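Local coordinates for HicB3 antitoxin (Yersinia pestis, PDB 4P78), which probably neutralises the HicA3 toxin by binding it in a complex, as the antitoxin half of a bacterial toxin-antitoxin pair, at residues F8-E12 and G13-Y17; E40-A43 and V44-A48; E47-N51 and E52-L56; D69-L72 and K73-G76. All coordinates share one frame; numbering follows the deposited sequence.

Contact 1 (F8-E12 and G13-Y17); sequences FKTVE and GFDGY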
ATOM      1  N   PHE A   8       1.068   3.797  -9.638  1.00 23.83           N
ATOM      2  CA  PHE A   8       0.055   3.900 -10.672  1.00 25.08           C
ATOM      3  C   PHE A   8       0.512   3.102 -11.872  1.00 26.43           C
ATOM      4  O   PHE A   8       1.700   3.099 -12.208  1.00 26.22           O
ATOM      5  CB  PHE A   8      -0.176   5.363 -11.060  1.00 22.07           C
ATOM      6  CG  PHE A   8      -0.522   6.236  -9.906  1.00 27.28           C
ATOM      7  CD1 PHE A   8      -1.846   6.473  -9.573  1.00 26.07           C
ATOM      8  CD2 PHE A   8       0.477   6.808  -9.131  1.00 23.89           C
ATOM      9  CE1 PHE A   8      -2.164   7.282  -8.495  1.00 25.31           C
ATOM     10  CE2 PHE A   8       0.156   7.601  -8.052  1.00 21.98           C
ATOM     11  CZ  PHE A   8      -1.171   7.833  -7.733  1.00 22.37           C
ATOM     12  N   LYS A   9      -0.423   2.419 -12.517  1.00 29.44           N
ATOM     13  CA  LYS A   9      -0.100   1.611 -13.692  1.00 32.66           C
ATOM     14  C   LYS A   9       0.279   2.469 -14.903  1.00 31.26           C
ATOM     15  O   LYS A   9      -0.377   3.465 -15.187  1.00 32.63           O
ATOM     16  CB  LYS A   9      -1.281   0.713 -14.043  1.00 32.76           C
ATOM     17  CG  LYS A   9      -0.933  -0.756 -14.082  1.00 39.47           C
ATOM     18  CD  LYS A   9       0.013  -1.041 -15.209  1.00 40.75           C
ATOM     19  CE  LYS A   9       0.747  -2.359 -15.008  1.00 40.80           C
ATOM     20  NZ  LYS A   9       1.877  -2.475 -15.977  1.00 43.16           N
ATOM     21  N   THR A  10       1.348   2.082 -15.598  1.00 31.67           N
ATOM     22  CA  THR A  10       1.730   2.702 -16.866  1.00 36.36           C
ATOM     23  C   THR A  10       1.783   1.610 -17.930  1.00 40.36           C
ATOM     24  O   THR A  10       1.572   0.434 -17.622  1.00 41.73           O
ATOM     25  CB  THR A  10       3.114   3.402 -16.806  1.00 33.83           C
ATOM     26  OG1 THR A  10       4.139   2.420 -16.621  1.00 33.39           O
ATOM     27  CG2 THR A  10       3.182   4.420 -15.662  1.00 29.36           C
ATOM     28  N   VAL A  11       2.092   1.977 -19.172  1.00 40.02           N
ATOM     29  CA  VAL A  11       2.224   0.963 -20.209  1.00 41.42           C
ATOM     30  C   VAL A  11       3.491   0.136 -19.953  1.00 45.86           C
ATOM     31  O   VAL A  11       3.475  -1.083 -20.106  1.00 50.44           O
ATOM     32  CB  VAL A  11       2.237   1.577 -21.638  1.00 47.01           C
ATOM     33  CG1 VAL A  11       1.110   2.583 -21.787  1.00 45.61           C
ATOM     34  CG2 VAL A  11       3.574   2.230 -21.975  1.00 47.95           C
ATOM     35  N   GLU A  12       4.566   0.791 -19.513  1.00 48.15           N
ATOM     36  CA  GLU A  12       5.839   0.115 -19.254  1.00 46.86           C
ATOM     37  C   GLU A  12       5.734  -0.785 -18.022  1.00 47.85           C
ATOM     38  O   GLU A  12       6.201  -1.928 -18.029  1.00 52.48           O
ATOM     39  CB  GLU A  12       6.965   1.140 -19.071  1.00 49.46           C
ATOM     40  CG  GLU A  12       7.465   1.810 -20.357  1.00 46.87           C
ATOM     41  CD  GLU A  12       8.216   3.111 -20.077  1.00 48.83           C
ATOM     42  OE1 GLU A  12       7.646   3.978 -19.367  1.00 48.26           O
ATOM     43  OE2 GLU A  12       9.378   3.261 -20.539  1.00 44.23           O
ATOM     44  N   GLY A  13       5.115  -0.262 -16.970  1.00 37.35           N
ATOM     45  CA  GLY A  13       4.878  -1.017 -15.756  1.00 37.68           C
ATOM     46  C   GLY A  13       4.177  -0.142 -14.728  1.00 35.03           C
ATOM     47  O   GLY A  13       2.948  -0.048 -14.716  1.00 29.83           O
ATOM     48  N   PHE A  14       4.958   0.509 -13.868  1.00 30.81           N
ATOM     49  CA  PHE A  14       4.400   1.398 -12.853  1.00 25.86           C
ATOM     50  C   PHE A  14       5.247   2.647 -12.641  1.00 25.05           C
ATOM     51  O   PHE A  14       6.452   2.646 -12.881  1.00 23.38           O
ATOM     52  CB  PHE A  14       4.266   0.684 -11.509  1.00 32.23           C
ATOM     53  CG  PHE A  14       3.586  -0.654 -11.589  1.00 38.54           C
ATOM     54  CD1 PHE A  14       2.216  -0.754 -11.434  1.00 36.72           C
ATOM     55  CD2 PHE A  14       4.323  -1.811 -11.807  1.00 38.65           C
ATOM     56  CE1 PHE A  14       1.589  -1.986 -11.498  1.00 40.15           C
ATOM     57  CE2 PHE A  14       3.702  -3.043 -11.877  1.00 39.39           C
ATOM     58  CZ  PHE A  14       2.335  -3.128 -11.720  1.00 40.91           C
ATOM     59  N   ASP A  15       4.616   3.706 -12.149  1.00 24.44           N
ATOM     60  CA  ASP A  15       5.376   4.801 -11.559  1.00 24.30           C
ATOM     61  C   ASP A  15       4.638   5.326 -10.340  1.00 22.70           C
ATOM     62  O   ASP A  15       3.535   4.864 -10.029  1.00 24.60           O
ATOM     63  CB  ASP A  15       5.641   5.909 -12.589  1.00 22.06           C
ATOM     64  CG  ASP A  15       4.368   6.515 -13.167  1.00 27.32           C
ATOM     65  OD1 ASP A  15       4.433   7.037 -14.297  1.00 27.30           O
ATOM     66  OD2 ASP A  15       3.307   6.505 -12.502  1.00 26.46           O
ATOM     67  N   GLY A  16       5.250   6.270  -9.632  1.00 20.88           N
ATOM     68  CA  GLY A  16       4.588   6.892  -8.509  1.00 20.32           C
ATOM     69  C   GLY A  16       5.509   7.802  -7.733  1.00 22.31           C
ATOM     70  O   GLY A  16       6.499   8.291  -8.270  1.00 20.58           O
ATOM     71  N   TYR A  17       5.182   8.016  -6.465  1.00 21.75           N
ATOM     72  CA  TYR A  17       5.914   8.961  -5.628  1.00 24.26           C
ATOM     73  C   TYR A  17       5.769   8.574  -4.161  1.00 22.97           C
ATOM     74  O   TYR A  17       4.926   7.738  -3.816  1.00 20.32           O
ATOM     75  CB  TYR A  17       5.409  10.396  -5.860  1.00 20.00           C
ATOM     76  CG  TYR A  17       3.895  10.521  -5.795  1.00 21.48           C
ATOM     77  CD1 TYR A  17       3.243  10.726  -4.576  1.00 20.98           C
ATOM     78  CD2 TYR A  17       3.117  10.433  -6.952  1.00 20.31           C
ATOM     79  CE1 TYR A  17       1.860  10.836  -4.509  1.00 21.32           C
ATOM     80  CE2 TYR A  17       1.733  10.532  -6.892  1.00 20.08           C
ATOM     81  CZ  TYR A  17       1.112  10.733  -5.669  1.00 21.59           C
ATOM     82  OH  TYR A  17      -0.259  10.845  -5.610  1.00 21.75           O
TER
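Gly13 O is gripped from opposite faces of its carbonyl plane. Thr10 N reaches it at 2.8 Å along an almost straight N-H line (176°), and Lys9 NZ bonds to Gly13 O at 2.9 Å. Gly13 N donates 2.9 Å to Thr10 OG1, tying the Thr10-Gly13 turn through a side chain as well as the backbone. That hydroxyl sits between the backbone N and the carbonyl carbon (chi1 67°), which turns OG1 toward Gly13 and swings CG2 to Asp15 OD1, 3.2 Å away. The bend at chi2 of Lys9 brings its chain over one face of the Phe14 ring, with CE 3.6 Å from CE1 of Phe14 and the ammonium in cation-pi position. Away from the turn, Phe8 and Asp15 exchange backbone bonds as an antiparallel hydrogen-bonded pair, Phe8 N to Asp15 O being 2.7 Å. Beyond it, Phe8 CE2 meets Tyr17 CE2 at 3.5 Å, the rings nearly parallel but displaced. Glu12 turns its carboxylate to Arg46 and the backbone N of Lys47, Asp15 to Ser50, all of the HicA3 chain. The hairpin joins strands 2-9 and 14-17, the sheet's inner pair, with strand 25-28 beside Phe14 and helix 70-75 against Phe8 and Tyr17.

Contact 2 (E40-A43 and V44-A48); sequences EAFA and VHIEA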
ATOM      1  N   GLU A  40      16.527   4.687  -4.846  1.00 26.58           N
ATOM      2  CA  GLU A  40      17.448   5.543  -5.562  1.00 31.30           C
ATOM      3  C   GLU A  40      16.912   6.972  -5.599  1.00 27.61           C
ATOM      4  O   GLU A  40      17.656   7.919  -5.353  1.00 27.89           O
ATOM      5  CB  GLU A  40      17.684   5.021  -6.989  1.00 30.03           C
ATOM      6  CG  GLU A  40      18.513   3.731  -7.064  1.00 38.35           C
ATOM      7  CD  GLU A  40      18.573   3.140  -8.476  1.00 48.42           C
ATOM      8  OE1 GLU A  40      17.709   3.490  -9.305  1.00 40.87           O
ATOM      9  OE2 GLU A  40      19.476   2.315  -8.748  1.00 52.22           O
ATOM     10  N   ALA A  41      15.628   7.110  -5.927  1.00 26.37           N
ATOM     11  CA  ALA A  41      14.980   8.419  -5.997  1.00 25.40           C
ATOM     12  C   ALA A  41      15.063   9.106  -4.636  1.00 23.55           C
ATOM     13  O   ALA A  41      15.428  10.267  -4.540  1.00 25.37           O
ATOM     14  CB  ALA A  41      13.520   8.278  -6.446  1.00 21.86           C
ATOM     15  N   PHE A  42      14.750   8.350  -3.590  1.00 26.85           N
ATOM     16  CA  PHE A  42      14.828   8.831  -2.217  1.00 24.20           C
ATOM     17  C   PHE A  42      16.190   9.441  -1.885  1.00 28.12           C
ATOM     18  O   PHE A  42      16.273  10.553  -1.344  1.00 26.15           O
ATOM     19  CB  PHE A  42      14.526   7.680  -1.251  1.00 26.36           C
ATOM     20  CG  PHE A  42      14.574   8.063   0.209  1.00 28.84           C
ATOM     21  CD1 PHE A  42      13.410   8.358   0.899  1.00 28.54           C
ATOM     22  CD2 PHE A  42      15.780   8.096   0.900  1.00 30.15           C
ATOM     23  CE1 PHE A  42      13.448   8.686   2.248  1.00 34.67           C
ATOM     24  CE2 PHE A  42      15.821   8.431   2.249  1.00 31.23           C
ATOM     25  CZ  PHE A  42      14.656   8.724   2.919  1.00 31.20           C
ATOM     26  N   ALA A  43      17.257   8.702  -2.181  1.00 28.11           N
ATOM     27  CA  ALA A  43      18.596   9.141  -1.792  1.00 29.99           C
ATOM     28  C   ALA A  43      18.982  10.414  -2.538  1.00 31.26           C
ATOM     29  O   ALA A  43      19.446  11.382  -1.945  1.00 27.91           O
ATOM     30  CB  ALA A  43      19.608   8.046  -2.043  1.00 32.70           C
ATOM     31  N   VAL A  44      18.759  10.411  -3.846  1.00 29.35           N
ATOM     32  CA  VAL A  44      19.066  11.570  -4.678  1.00 27.74           C
ATOM     33  C   VAL A  44      18.275  12.804  -4.222  1.00 23.43           C
ATOM     34  O   VAL A  44      18.794  13.920  -4.197  1.00 24.53           O
ATOM     35  CB  VAL A  44      18.780  11.236  -6.167  1.00 30.52           C
ATOM     36  CG1 VAL A  44      18.834  12.455  -7.023  1.00 29.50           C
ATOM     37  CG2 VAL A  44      19.793  10.223  -6.659  1.00 34.03           C
ATOM     38  N   HIS A  45      17.033  12.579  -3.808  1.00 23.65           N
ATOM     39  CA  HIS A  45      16.122  13.661  -3.460  1.00 23.94           C
ATOM     40  C   HIS A  45      16.445  14.288  -2.098  1.00 24.43           C
ATOM     41  O   HIS A  45      16.434  15.508  -1.949  1.00 23.95           O
ATOM     42  CB  HIS A  45      14.676  13.140  -3.489  1.00 24.13           C
ATOM     43  CG  HIS A  45      13.642  14.195  -3.240  1.00 23.01           C
ATOM     44  ND1 HIS A  45      13.035  14.899  -4.256  1.00 22.18           N
ATOM     45  CD2 HIS A  45      13.111  14.668  -2.085  1.00 24.69           C
ATOM     46  CE1 HIS A  45      12.164  15.752  -3.743  1.00 22.61           C
ATOM     47  NE2 HIS A  45      12.198  15.637  -2.426  1.00 23.42           N
ATOM     48  N   ILE A  46      16.730  13.448  -1.108  1.00 25.29           N
ATOM     49  CA  ILE A  46      17.082  13.926   0.224  1.00 27.06           C
ATOM     50  C   ILE A  46      18.365  14.761   0.180  1.00 26.12           C
ATOM     51  O   ILE A  46      18.460  15.815   0.801  1.00 24.16           O
ATOM     52  CB  ILE A  46      17.261  12.743   1.225  1.00 26.06           C
ATOM     53  CG1 ILE A  46      15.928  12.031   1.446  1.00 29.57           C
ATOM     54  CG2 ILE A  46      17.797  13.238   2.536  1.00 26.79           C
ATOM     55  CD1 ILE A  46      14.800  12.951   1.824  1.00 28.55           C
ATOM     56  N   GLU A  47      19.349  14.292  -0.573  1.00 27.70           N
ATOM     57  CA  GLU A  47      20.613  15.012  -0.674  1.00 28.95           C
ATOM     58  C   GLU A  47      20.433  16.369  -1.356  1.00 28.27           C
ATOM     59  O   GLU A  47      21.094  17.352  -0.986  1.00 28.28           O
ATOM     60  CB  GLU A  47      21.647  14.135  -1.389  1.00 32.25           C
ATOM     61  CG  GLU A  47      22.170  13.064  -0.413  1.00 47.13           C
ATOM     62  CD  GLU A  47      23.070  12.016  -1.032  1.00 56.20           C
ATOM     63  OE1 GLU A  47      23.165  11.955  -2.277  1.00 56.56           O
ATOM     64  OE2 GLU A  47      23.680  11.242  -0.257  1.00 62.45           O
ATOM     65  N   ALA A  48      19.519  16.438  -2.320  1.00 24.03           N
ATOM     66  CA  ALA A  48      19.203  17.710  -2.953  1.00 23.52           C
ATOM     67  C   ALA A  48      18.534  18.672  -1.962  1.00 24.83           C
ATOM     68  O   ALA A  48      18.876  19.855  -1.929  1.00 25.98           O
ATOM     69  CB  ALA A  48      18.316  17.498  -4.175  1.00 20.46           C
TER
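Ile46 lies across one face of the Phe42 ring: its CG1 sits 3.7 Å from Phe42 CE2, a CH-pi contact in which the methylene rides toward the rim of the ring and not over its centre. Phe42 carries its ring pointed away from the backbone N (chi1 -180°), while Ile46 has CG1 anti to its carbonyl carbon (chi1 -66°). Those two settings bring the branch and the ring together one helical turn apart. The same CG1 also presses on the backbone, 3.2 Å from Phe42 O.

Around this pair the backbone fixes the spacing. Ile46 N bonds to Phe42 O at 2.9 Å, Val44 N to Glu40 O at 3.1 Å and Glu47 N to Ala43 O at 3.2 Å, all fairly straight. His45 N goes to Ala41 O at 2.9 Å, a more bent bond, and leans weakly on Phe42 O besides. Val44 CG2 settles 3.4 Å from Glu40 O on another side of the helix.

Farther out, Tyr3, Ile21 and Ile84 of the same chain pack on Phe42, which is buried. Three residues have their polar partners outside the two segments: Glu40 pairs with Lys36, and His45 ND1 and Glu47 OE1 bond to Thr41 and Arg21 of the HicA3 chain. This is the i to i+4 packing of an amphipathic helix, here one that lies on the antiparallel sheet and also meets the toxin, consistent with the reduced RNase H-like fold of HicB antitoxins.

Contact 3 (E47-N51 and E52-L56); sequences EALMN and EGFPL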
ATOM      1  N   GLU A  47      19.349  14.292  -0.573  1.00 27.70           N
ATOM      2  CA  GLU A  47      20.613  15.012  -0.674  1.00 28.95           C
ATOM      3  C   GLU A  47      20.433  16.369  -1.356  1.00 28.27           C
ATOM      4  O   GLU A  47      21.094  17.352  -0.986  1.00 28.28           O
ATOM      5  CB  GLU A  47      21.647  14.135  -1.389  1.00 32.25           C
ATOM      6  CG  GLU A  47      22.170  13.064  -0.413  1.00 47.13           C
ATOM      7  CD  GLU A  47      23.070  12.016  -1.032  1.00 56.20           C
ATOM      8  OE1 GLU A  47      23.165  11.955  -2.277  1.00 56.56           O
ATOM      9  OE2 GLU A  47      23.680  11.242  -0.257  1.00 62.45           O
ATOM     10  N   ALA A  48      19.519  16.438  -2.320  1.00 24.03           N
ATOM     11  CA  ALA A  48      19.203  17.710  -2.953  1.00 23.52           C
ATOM     12  C   ALA A  48      18.534  18.672  -1.962  1.00 24.83           C
ATOM     13  O   ALA A  48      18.876  19.855  -1.929  1.00 25.98           O
ATOM     14  CB  ALA A  48      18.316  17.498  -4.175  1.00 20.46           C
ATOM     15  N   LEU A  49      17.578  18.180  -1.169  1.00 21.91           N
ATOM     16  CA  LEU A  49      16.942  19.009  -0.129  1.00 25.45           C
ATOM     17  C   LEU A  49      17.954  19.588   0.860  1.00 27.89           C
ATOM     18  O   LEU A  49      17.870  20.756   1.247  1.00 27.03           O
ATOM     19  CB  LEU A  49      15.898  18.204   0.643  1.00 25.55           C
ATOM     20  CG  LEU A  49      14.674  17.700  -0.129  1.00 23.33           C
ATOM     21  CD1 LEU A  49      13.840  16.803   0.770  1.00 22.17           C
ATOM     22  CD2 LEU A  49      13.838  18.864  -0.646  1.00 21.49           C
ATOM     23  N   MET A  50      18.905  18.756   1.273  1.00 26.18           N
ATOM     24  CA  MET A  50      19.912  19.170   2.239  1.00 27.64           C
ATOM     25  C   MET A  50      20.895  20.158   1.648  1.00 30.06           C
ATOM     26  O   MET A  50      21.361  21.051   2.345  1.00 29.59           O
ATOM     27  CB  MET A  50      20.675  17.964   2.769  1.00 29.84           C
ATOM     28  CG  MET A  50      19.848  17.053   3.654  1.00 38.48           C
ATOM     29  SD  MET A  50      20.870  15.703   4.256  1.00 51.01           S
ATOM     30  CE  MET A  50      22.186  16.614   5.064  1.00 38.38           C
ATOM     31  N   ASN A  51      21.213  19.988   0.366  1.00 26.95           N
ATOM     32  CA  ASN A  51      22.128  20.888  -0.323  1.00 28.37           C
ATOM     33  C   ASN A  51      21.492  22.254  -0.546  1.00 31.55           C
ATOM     34  O   ASN A  51      22.176  23.278  -0.518  1.00 31.39           O
ATOM     35  CB  ASN A  51      22.576  20.289  -1.663  1.00 32.52           C
ATOM     36  CG  ASN A  51      23.497  21.225  -2.447  1.00 45.92           C
ATOM     37  OD1 ASN A  51      23.036  22.149  -3.132  1.00 41.56           O
ATOM     38  ND2 ASN A  51      24.803  20.984  -2.353  1.00 44.49           N
ATOM     39  N   GLU A  52      20.181  22.266  -0.772  1.00 28.02           N
ATOM     40  CA  GLU A  52      19.474  23.506  -1.082  1.00 29.56           C
ATOM     41  C   GLU A  52      18.949  24.217   0.153  1.00 26.39           C
ATOM     42  O   GLU A  52      18.577  25.381   0.071  1.00 27.63           O
ATOM     43  CB  GLU A  52      18.302  23.246  -2.035  1.00 25.58           C
ATOM     44  CG  GLU A  52      18.703  22.746  -3.441  1.00 27.41           C
ATOM     45  CD  GLU A  52      19.536  23.761  -4.223  1.00 31.42           C
ATOM     46  OE1 GLU A  52      19.489  24.968  -3.904  1.00 38.70           O
ATOM     47  OE2 GLU A  52      20.255  23.346  -5.152  1.00 34.17           O
ATOM     48  N   GLY A  53      18.880  23.504   1.276  1.00 25.12           N
ATOM     49  CA  GLY A  53      18.374  24.062   2.523  1.00 28.59           C
ATOM     50  C   GLY A  53      16.867  24.037   2.639  1.00 32.30           C
ATOM     51  O   GLY A  53      16.282  24.865   3.343  1.00 30.94           O
ATOM     52  N   PHE A  54      16.239  23.075   1.952  1.00 31.45           N
ATOM     53  CA  PHE A  54      14.780  22.953   1.925  1.00 29.68           C
ATOM     54  C   PHE A  54      14.334  22.001   3.037  1.00 29.24           C
ATOM     55  O   PHE A  54      15.123  21.169   3.479  1.00 26.83           O
ATOM     56  CB  PHE A  54      14.292  22.441   0.552  1.00 27.38           C
ATOM     57  CG  PHE A  54      14.604  23.362  -0.611  1.00 27.45           C
ATOM     58  CD1 PHE A  54      15.007  24.676  -0.409  1.00 30.10           C
ATOM     59  CD2 PHE A  54      14.493  22.895  -1.921  1.00 29.22           C
ATOM     60  CE1 PHE A  54      15.299  25.524  -1.494  1.00 30.31           C
ATOM     61  CE2 PHE A  54      14.785  23.733  -3.016  1.00 30.30           C
ATOM     62  CZ  PHE A  54      15.188  25.048  -2.801  1.00 28.57           C
ATOM     63  N   PRO A  55      13.067  22.109   3.484  1.00 29.00           N
ATOM     64  CA  PRO A  55      12.550  21.215   4.536  1.00 31.59           C
ATOM     65  C   PRO A  55      12.734  19.734   4.216  1.00 29.22           C
ATOM     66  O   PRO A  55      12.488  19.311   3.088  1.00 28.69           O
ATOM     67  CB  PRO A  55      11.056  21.537   4.579  1.00 37.31           C
ATOM     68  CG  PRO A  55      10.919  22.858   3.977  1.00 39.28           C
ATOM     69  CD  PRO A  55      12.028  23.024   2.985  1.00 34.37           C
ATOM     70  N   LEU A  56      13.170  18.966   5.205  1.00 30.50           N
ATOM     71  CA  LEU A  56      13.296  17.525   5.081  1.00 28.99           C
ATOM     72  C   LEU A  56      12.000  16.850   5.531  1.00 29.55           C
ATOM     73  O   LEU A  56      11.354  17.318   6.459  1.00 31.88           O
ATOM     74  CB  LEU A  56      14.484  17.036   5.913  1.00 30.68           C
ATOM     75  CG  LEU A  56      15.848  17.451   5.373  1.00 30.96           C
ATOM     76  CD1 LEU A  56      16.893  17.406   6.479  1.00 24.99           C
ATOM     77  CD2 LEU A  56      16.223  16.520   4.206  1.00 29.12           C
TER
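Leu49 has CG anti to its carbonyl carbon (chi1 -64°) and an extended branch, which carries CD2 out to Phe54 CB, 3.8 Å away, and CD1 to Pro55 O. The side chain of Leu56 comes back toward the helix from the far end of the turn. Its CD2 lands 3.7 Å from Met50 CG and 4.0 Å from Leu49 CB. Leu49 and Leu56 run past each other in opposite directions, while Leu49 meets Phe54 at about a right angle, with CD2 near the edge of the ring.

The backbone makes this reversal possible. Gly53 takes a positive phi (83°), a conformation that suits glycine, and turns the chain back so that Phe54 N reaches Leu49 O at 2.9 Å. Gly53 N also leans on Leu49 O, but weakly. One residue earlier, Glu52 N still makes the i to i+4 bond to Ala48 O at 3.0 Å. The left-handed glycine, the bond spanning five residues and the apolar pair Leu49-Phe54 across it resemble a Schellman motif, although its second bond, from Gly53 N to Met50 O, is not made (3.6 Å).

Glu52 CB lies over the centre of the Phe54 ring, 3.5 Å above the plane. The Glu52 carboxylate forms a salt bridge with Arg18 of the HicA3 chain, to which Asn51 OD1 is also linked weakly. Toxin residues Ile39 and Val36 pack on Leu49 and Phe54. The turn thus ends helix 31-52 and opens the connection to helix 63-67.

Contact 4 (D69-L72 and K73-G76); sequences DPRL and KEEG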
ATOM      1  N   ASP A  69      -6.144   9.532   2.208  1.00 30.50           N
ATOM      2  CA  ASP A  69      -5.529  10.323   1.124  1.00 24.61           C
ATOM      3  C   ASP A  69      -6.284  10.155  -0.189  1.00 26.62           C
ATOM      4  O   ASP A  69      -6.263   9.086  -0.809  1.00 29.10           O
ATOM      5  CB  ASP A  69      -4.054   9.940   0.936  1.00 26.27           C
ATOM      6  CG  ASP A  69      -3.254  10.998   0.174  1.00 25.68           C
ATOM      7  OD1 ASP A  69      -2.096  11.257   0.559  1.00 25.90           O
ATOM      8  OD2 ASP A  69      -3.774  11.571  -0.805  1.00 25.48           O
ATOM      9  N   PRO A  70      -6.940  11.230  -0.635  1.00 31.22           N
ATOM     10  CA  PRO A  70      -7.764  11.217  -1.848  1.00 30.75           C
ATOM     11  C   PRO A  70      -6.990  10.877  -3.117  1.00 29.42           C
ATOM     12  O   PRO A  70      -7.607  10.456  -4.090  1.00 33.21           O
ATOM     13  CB  PRO A  70      -8.302  12.649  -1.921  1.00 28.12           C
ATOM     14  CG  PRO A  70      -7.345  13.450  -1.135  1.00 35.60           C
ATOM     15  CD  PRO A  70      -6.876  12.568  -0.027  1.00 28.48           C
ATOM     16  N   ARG A  71      -5.670  11.044  -3.105  1.00 30.31           N
ATOM     17  CA  ARG A  71      -4.866  10.776  -4.298  1.00 30.65           C
ATOM     18  C   ARG A  71      -4.931   9.298  -4.659  1.00 31.72           C
ATOM     19  O   ARG A  71      -4.859   8.935  -5.828  1.00 31.98           O
ATOM     20  CB  ARG A  71      -3.415  11.221  -4.092  1.00 25.03           C
ATOM     21  CG  ARG A  71      -3.270  12.726  -3.990  1.00 29.31           C
ATOM     22  CD  ARG A  71      -1.851  13.127  -3.645  1.00 28.52           C
ATOM     23  NE  ARG A  71      -1.478  12.728  -2.295  1.00 26.34           N
ATOM     24  CZ  ARG A  71      -0.309  13.022  -1.736  1.00 25.65           C
ATOM     25  NH1 ARG A  71      -0.031  12.623  -0.494  1.00 22.64           N
ATOM     26  NH2 ARG A  71       0.591  13.702  -2.428  1.00 23.99           N
ATOM     27  N   LEU A  72      -5.098   8.443  -3.660  1.00 28.56           N
ATOM     28  CA  LEU A  72      -5.247   7.022  -3.950  1.00 33.36           C
ATOM     29  C   LEU A  72      -6.544   6.774  -4.727  1.00 35.91           C
ATOM     30  O   LEU A  72      -6.530   6.128  -5.776  1.00 40.32           O
ATOM     31  CB  LEU A  72      -5.208   6.197  -2.665  1.00 29.57           C
ATOM     32  CG  LEU A  72      -3.798   6.122  -2.059  1.00 31.73           C
ATOM     33  CD1 LEU A  72      -3.785   5.366  -0.735  1.00 24.79           C
ATOM     34  CD2 LEU A  72      -2.784   5.522  -3.050  1.00 24.87           C
ATOM     35  N   LYS A  73      -7.643   7.325  -4.226  1.00 36.91           N
ATOM     36  CA  LYS A  73      -8.951   7.191  -4.859  1.00 38.71           C
ATOM     37  C   LYS A  73      -8.996   7.790  -6.281  1.00 43.70           C
ATOM     38  O   LYS A  73      -9.528   7.174  -7.208  1.00 44.89           O
ATOM     39  CB  LYS A  73     -10.006   7.852  -3.970  1.00 43.18           C
ATOM     40  CG  LYS A  73     -10.092   7.242  -2.552  1.00 47.65           C
ATOM     41  CD  LYS A  73      -9.873   8.312  -1.481  1.00 51.19           C
ATOM     42  CE  LYS A  73      -9.914   7.760  -0.049  1.00 44.79           C
ATOM     43  NZ  LYS A  73     -10.659   8.694   0.868  1.00 49.36           N
ATOM     44  N   GLU A  74      -8.420   8.978  -6.447  1.00 41.34           N
ATOM     45  CA  GLU A  74      -8.500   9.737  -7.701  1.00 42.12           C
ATOM     46  C   GLU A  74      -8.036   9.037  -8.983  1.00 45.41           C
ATOM     47  O   GLU A  74      -8.671   9.171 -10.037  1.00 44.69           O
ATOM     48  CB  GLU A  74      -7.683  11.025  -7.573  1.00 44.93           C
ATOM     49  CG  GLU A  74      -8.299  12.100  -6.711  1.00 49.11           C
ATOM     50  CD  GLU A  74      -7.320  13.233  -6.442  1.00 53.20           C
ATOM     51  OE1 GLU A  74      -7.618  14.094  -5.580  1.00 53.57           O
ATOM     52  OE2 GLU A  74      -6.243  13.250  -7.088  1.00 49.83           O
ATOM     53  N   GLU A  75      -6.912   8.334  -8.929  1.00 40.63           N
ATOM     54  CA  GLU A  75      -6.270   7.947 -10.179  1.00 36.34           C
ATOM     55  C   GLU A  75      -5.878   6.479 -10.266  1.00 38.23           C
ATOM     56  O   GLU A  75      -5.084   6.090 -11.130  1.00 38.00           O
ATOM     57  CB  GLU A  75      -5.028   8.820 -10.415  1.00 37.04           C
ATOM     58  CG  GLU A  75      -5.324  10.308 -10.653  1.00 42.33           C
ATOM     59  CD  GLU A  75      -6.120  10.571 -11.930  1.00 45.78           C
ATOM     60  OE1 GLU A  75      -6.358   9.621 -12.718  1.00 44.26           O
ATOM     61  OE2 GLU A  75      -6.513  11.739 -12.144  1.00 51.42           O
ATOM     62  N   GLY A  76      -6.438   5.654  -9.391  1.00 38.02           N
ATOM     63  CA  GLY A  76      -6.114   4.240  -9.429  1.00 34.13           C
ATOM     64  C   GLY A  76      -4.765   3.994  -8.792  1.00 30.17           C
ATOM     65  O   GLY A  76      -3.951   3.217  -9.297  1.00 31.95           O
TER
HETATM   66  O   HOH W   1      -4.049  11.103  -7.783  1.00 35.84           O
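A single helical turn links the two segments: Glu74 N donates to Pro70 O at 2.9 Å, and Gly76 leaves the helix with a positive phi (78°). Glu74 runs extended past the same turn, its CG resting 3.2 Å from Pro70 O. A water gives one hydrogen bond to Arg71 O, 3.0 Å from the water, and another to Glu74 OE2, tying this carboxylate to the backbone. The bend at chi2 of Lys73 lays its CD beside Pro70 CA, 3.6 Å away.

Asp69 is the N-cap. Its OD2 takes Arg71 N at 3.0 Å, and the guanidinium meets the carboxylate edge-on, the oxygens close to its plane: Arg71 NH1 meets Asp69 OD1 at 2.7 Å, using the syn lone pair, and NE goes to OD2 on the syn side. Two donors therefore hold OD2, and the paired bonds fix the arginine's rotation. Arg71 NH2 bonds to Gln56 of the HicA3 chain, and Glu75 forms a salt bridge with Arg55 of that chain. Leu72 packs on Phe6 of strand 2-9 and on Ile78 of the second HicB3 subunit. This is an N-cap aspartate on a short helix, reinforced by a bidentate salt bridge at the toxin interface.

Contact 1 is the buried one, contact 4 lies at the surface, and contacts 2 and 3 are partly buried. Contacts 2 and 3 follow one another on helix 31-52 and share Glu47 and Ala48, one in its regular body, the other where it ends. Ile46 and Leu56 touch between them. Contacts 1 and 4 also meet: Phe8 of the hairpin packs on Glu75, and Tyr17 on Arg71. The two pairs otherwise stand apart, contact 4 about 24 Å from contact 2 and 28 Å from contact 3 between centres. Polar grips mark the hairpin turn, beside its aromatic packing, and the N-cap; contacts 2 and 3 rest mostly on apolar side chains over helical backbone bonds.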